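Local coordinates for protein glycerol dehydratase (Clostridium butyricum, PDB 1R9D) that probably acts as a coenzyme B12-independent glycyl radical lyase that dehydrates glycerol, at residues Thr136-Glu141 with His513-Pro518. Numbering follows the deposited sequence.
Sequences TSYMTE and HAERAP
E515, in the last turn of helix 484-516, meets Y138, the final residue of helix 131-138, through one side-chain hydrogen bond. Two residues before it, H513 hydrogen bonds through NE2 to the carbonyl of Y157, while H513 O accepts a hydrogen bond from A517 N at 2.7 Å as the helix ends. At E515 the side chain heads for the other helix. CG lies anti to the backbone N (chi1 -169°) and the chain stays extended beyond it, which carries the carboxylate across to the phenol even though the CA atoms of Y138 and E515 are 11.5 Å apart. Y138 OH donates to E515 OE1 (2.7 Å), which accepts with its syn lone pair, on the side of OE2. E515 OE1 sits at the ring edge, in the ring plane, and is also 3.5 Å from Y138 CE1. The carboxylate itself is turned 79° from that plane, so the two flat groups meet nearly at right angles without stacking. The tyrosine ring is buried, packed against C508 and I511 one to two turns back along the long helix and against P46 of the second subunit; the bond gives its hydroxyl an acceptor there. R516, next along, reaches the carbonyls of G128 and T130 with NH1 and that of E43 of the second subunit with NH2. A517 then leaves helical geometry. The contact is thus a single tyrosine-to-glutamate hydrogen bond joining the C-terminal ends of two helices, beside the subunit interface, within the pyruvate formate lyase-like family region of a glycyl radical enzyme.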
loop_
_atom_site.group_PDB
_atom_site.type_symbol
_atom_site.label_atom_id
_atom_site.label_comp_id
_atom_site.label_asym_id
_atom_site.label_seq_id
_atom_site.Cartn_x
_atom_site.Cartn_y
_atom_site.Cartn_z
ATOM N N THR A 136 -7.842 -6.839 11.237
ATOM C CA THR A 136 -7.902 -6.658 12.684
ATOM C C THR A 136 -6.924 -5.577 13.147
ATOM O O THR A 136 -7.238 -4.777 14.035
ATOM C CB THR A 136 -7.594 -7.985 13.418
ATOM O OG1 THR A 136 -8.678 -8.898 13.210
ATOM C CG2 THR A 136 -7.417 -7.752 14.910
ATOM N N SER A 137 -5.741 -5.541 12.543
ATOM C CA SER A 137 -4.748 -4.541 12.914
ATOM C C SER A 137 -5.231 -3.120 12.623
ATOM O O SER A 137 -4.851 -2.181 13.320
ATOM C CB SER A 137 -3.433 -4.794 12.171
ATOM O OG SER A 137 -2.872 -6.042 12.547
ATOM N N TYR A 138 -6.061 -2.961 11.594
ATOM C CA TYR A 138 -6.580 -1.638 11.243
ATOM C C TYR A 138 -7.719 -1.182 12.161
ATOM O O TYR A 138 -7.980 0.014 12.283
ATOM C CB TYR A 138 -7.059 -1.615 9.787
ATOM C CG TYR A 138 -5.985 -1.236 8.788
ATOM C CD1 TYR A 138 -5.633 -2.099 7.750
ATOM C CD2 TYR A 138 -5.319 -0.014 8.884
ATOM C CE1 TYR A 138 -4.639 -1.750 6.831
ATOM C CE2 TYR A 138 -4.327 0.340 7.972
ATOM C CZ TYR A 138 -3.993 -0.532 6.951
ATOM O OH TYR A 138 -2.999 -0.191 6.061
ATOM N N MET A 139 -8.381 -2.134 12.813
ATOM C CA MET A 139 -9.488 -1.816 13.714
ATOM C C MET A 139 -8.999 -1.252 15.041
ATOM O O MET A 139 -7.967 -1.674 15.559
ATOM C CB MET A 139 -10.326 -3.066 14.000
ATOM C CG MET A 139 -11.069 -3.622 12.813
ATOM S SD MET A 139 -12.017 -5.092 13.265
ATOM C CE MET A 139 -12.098 -5.932 11.695
ATOM N N THR A 140 -9.749 -0.304 15.596
ATOM C CA THR A 140 -9.391 0.282 16.882
ATOM C C THR A 140 -9.808 -0.710 17.960
ATOM O O THR A 140 -10.612 -1.605 17.706
ATOM C CB THR A 140 -10.139 1.593 17.126
ATOM O OG1 THR A 140 -11.542 1.327 17.210
ATOM C CG2 THR A 140 -9.880 2.576 15.991
ATOM N N GLU A 141 -9.274 -0.557 19.166
ATOM C CA GLU A 141 -9.626 -1.476 20.237
ATOM C C GLU A 141 -11.121 -1.419 20.536
ATOM O O GLU A 141 -11.750 -2.447 20.787
ATOM C CB GLU A 141 -8.825 -1.162 21.500
ATOM C CG GLU A 141 -9.000 -2.200 22.599
ATOM C CD GLU A 141 -8.804 -3.622 22.093
ATOM O OE1 GLU A 141 -7.709 -3.926 21.566
ATOM O OE2 GLU A 141 -9.747 -4.435 22.223
ATOM N N HIS A 513 -8.346 -6.057 2.034
ATOM C CA HIS A 513 -8.450 -6.768 0.765
ATOM C C HIS A 513 -7.720 -6.015 -0.335
ATOM O O HIS A 513 -7.090 -6.621 -1.200
ATOM C CB HIS A 513 -9.916 -6.964 0.369
ATOM C CG HIS A 513 -10.547 -8.171 0.989
ATOM N ND1 HIS A 513 -10.345 -9.445 0.504
ATOM C CD2 HIS A 513 -11.346 -8.304 2.075
ATOM C CE1 HIS A 513 -10.991 -10.311 1.265
ATOM N NE2 HIS A 513 -11.606 -9.645 2.225
ATOM N N ALA A 514 -7.805 -4.689 -0.305
ATOM C CA ALA A 514 -7.135 -3.878 -1.313
ATOM C C ALA A 514 -5.619 -3.955 -1.163
ATOM O O ALA A 514 -4.885 -4.002 -2.154
ATOM C CB ALA A 514 -7.590 -2.426 -1.205
ATOM N N GLU A 515 -5.157 -3.984 0.082
ATOM C CA GLU A 515 -3.727 -4.019 0.369
ATOM C C GLU A 515 -3.081 -5.378 0.137
ATOM O O GLU A 515 -1.950 -5.453 -0.344
ATOM C CB GLU A 515 -3.479 -3.577 1.817
ATOM C CG GLU A 515 -2.022 -3.316 2.168
ATOM C CD GLU A 515 -1.863 -2.620 3.515
ATOM O OE1 GLU A 515 -2.725 -1.772 3.851
ATOM O OE2 GLU A 515 -0.872 -2.907 4.231
ATOM N N ARG A 516 -3.794 -6.451 0.463
ATOM C CA ARG A 516 -3.225 -7.787 0.314
ATOM C C ARG A 516 -3.840 -8.725 -0.715
ATOM O O ARG A 516 -3.191 -9.693 -1.123
ATOM C CB ARG A 516 -3.189 -8.475 1.679
ATOM C CG ARG A 516 -2.203 -7.823 2.634
ATOM C CD ARG A 516 -2.084 -8.558 3.961
ATOM N NE ARG A 516 -1.032 -7.960 4.781
ATOM C CZ ARG A 516 -0.646 -8.414 5.969
ATOM N NH1 ARG A 516 -1.228 -9.484 6.499
ATOM N NH2 ARG A 516 0.332 -7.801 6.624
ATOM N N ALA A 517 -5.070 -8.461 -1.146
ATOM C CA ALA A 517 -5.698 -9.337 -2.126
ATOM C C ALA A 517 -6.442 -8.662 -3.282
ATOM O O ALA A 517 -7.612 -8.957 -3.535
ATOM C CB ALA A 517 -6.631 -10.338 -1.414
ATOM N N PRO A 518 -5.785 -7.727 -3.988
ATOM C CA PRO A 518 -6.490 -7.097 -5.107
ATOM C C PRO A 518 -6.579 -8.202 -6.166
ATOM O O PRO A 518 -5.636 -8.982 -6.318
ATOM C CB PRO A 518 -5.561 -5.947 -5.491
ATOM C CG PRO A 518 -4.201 -6.488 -5.147
ATOM C CD PRO A 518 -4.442 -7.148 -3.809
#